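Local structure of bacteriocin immunity protein (4UHP) at residues S13-L16 and E17-E21. The protein binds the DNase domain of its cognate bacteriocin, pyocin AP41, in an ultra-high-affinity complex and probably protects the producing cell from that toxin. Numbering follows the deposited sequence.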
# COMPACT_ATOMS: atom_id res chain seq x y z
N SER D 13 -4.15 21.55 12.96
CA SER D 13 -3.83 22.00 11.61
C SER D 13 -2.48 21.48 11.13
O SER D 13 -2.33 21.11 9.97
CB SER D 13 -3.85 23.53 11.54
OG SER D 13 -3.53 23.98 10.24
N GLU D 14 -1.50 21.43 12.04
CA GLU D 14 -0.17 20.94 11.70
C GLU D 14 -0.17 19.45 11.39
O GLU D 14 0.55 18.98 10.51
CB GLU D 14 0.82 21.23 12.83
CG GLU D 14 1.26 22.67 12.93
CD GLU D 14 2.10 22.93 14.16
OE1 GLU D 14 2.11 22.06 15.06
OE2 GLU D 14 2.75 23.99 14.23
N PHE D 15 -0.98 18.71 12.13
CA PHE D 15 -1.07 17.26 11.95
C PHE D 15 -1.84 16.94 10.67
O PHE D 15 -1.49 16.01 9.95
CB PHE D 15 -1.74 16.61 13.16
CG PHE D 15 -1.64 15.12 13.18
CD1 PHE D 15 -0.44 14.50 13.51
CD2 PHE D 15 -2.74 14.33 12.89
CE1 PHE D 15 -0.34 13.12 13.55
CE2 PHE D 15 -2.65 12.95 12.92
CZ PHE D 15 -1.45 12.35 13.25
N LEU D 16 -2.87 17.74 10.40
CA LEU D 16 -3.64 17.62 9.16
C LEU D 16 -2.73 17.79 7.95
O LEU D 16 -2.92 17.15 6.92
CB LEU D 16 -4.76 18.66 9.14
CG LEU D 16 -5.64 18.70 7.88
CD1 LEU D 16 -6.42 17.40 7.73
CD2 LEU D 16 -6.57 19.90 7.91
N GLU D 17 -1.74 18.67 8.09
CA GLU D 17 -0.76 18.93 7.05
C GLU D 17 -0.01 17.66 6.65
O GLU D 17 0.24 17.43 5.46
CB GLU D 17 0.23 20.00 7.52
CG GLU D 17 1.39 20.27 6.59
CD GLU D 17 2.17 21.51 6.96
OE1 GLU D 17 1.91 22.07 8.05
OE2 GLU D 17 3.04 21.93 6.17
N ILE D 18 0.34 16.85 7.64
CA ILE D 18 1.01 15.58 7.40
C ILE D 18 0.07 14.57 6.73
O ILE D 18 0.46 13.87 5.79
CB ILE D 18 1.56 14.97 8.70
CG1 ILE D 18 2.61 15.88 9.33
CG2 ILE D 18 2.14 13.59 8.46
CD1 ILE D 18 3.20 15.33 10.60
N ILE D 19 -1.16 14.51 7.22
CA ILE D 19 -2.14 13.56 6.71
C ILE D 19 -2.47 13.82 5.24
O ILE D 19 -2.66 12.89 4.45
CB ILE D 19 -3.43 13.58 7.54
CG1 ILE D 19 -3.12 13.34 9.01
CG2 ILE D 19 -4.41 12.54 7.03
CD1 ILE D 19 -2.36 12.05 9.26
N GLU D 20 -2.51 15.09 4.86
CA GLU D 20 -2.81 15.47 3.48
C GLU D 20 -1.78 14.90 2.50
O GLU D 20 -2.08 14.71 1.32
CB GLU D 20 -2.86 17.00 3.35
CG GLU D 20 -4.10 17.63 3.97
CD GLU D 20 -4.03 19.14 4.02
OE1 GLU D 20 -2.92 19.69 3.89
OE2 GLU D 20 -5.09 19.78 4.20
N GLU D 21 -0.59 14.61 3.00
CA GLU D 21 0.49 14.09 2.17
C GLU D 21 0.20 12.65 1.73
O GLU D 21 0.84 12.13 0.82
CB GLU D 21 1.82 14.19 2.92
CG GLU D 21 3.05 14.14 2.02
CD GLU D 21 4.25 14.85 2.62
OE1 GLU D 21 4.07 15.63 3.59
OE2 GLU D 21 5.38 14.64 2.13
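Helix 12-19, the first of the four helices in this immunity protein, turns Phe15 and Ile19 inward and Leu16 and Glu20 along a neighbouring stripe, each pair one turn apart. On the buried side, Ile19 CD1 lies 3.8 Å from Phe15 CE2, meeting the ring obliquely. The first torsion of the isoleucine (chi1 -55°) sets CG1 beside its own backbone N and 3.3 Å from Phe15 O; the second (chi2 -56°) then turns CD1 to the ring. Helix 31-49 closes over this pair with Val48 and Thr49 on Phe15 and Phe45 on Ile19, while Tyr10 packs edge-to-face with the Phe15 ring.

Around the axis, the side chains of Leu16 and Glu20 cross at a slant: Glu20 OE2 stands 3.9 Å from Leu16 CG, and the glutamate's CG rests 3.2 Å from Leu16 O. That same carbonyl accepts Glu20 N at 2.9 Å, with an N-H...O angle of 153°. One residue earlier, Phe15 O takes Ile19 N at 3.1 Å, and a weak, bent bond from Ile18 N as well. Glu17 N closes on Ser13 O at 3.1 Å.

Glu20 OE1 is salt-bridged to Lys26 NZ, which also bonds Glu17 O. One lysine thus ties the loop that follows to both backbone and side chain of 17-20, probably easing the negative charge there, while Phe15 and Ile19 meet through side-chain carbons alone.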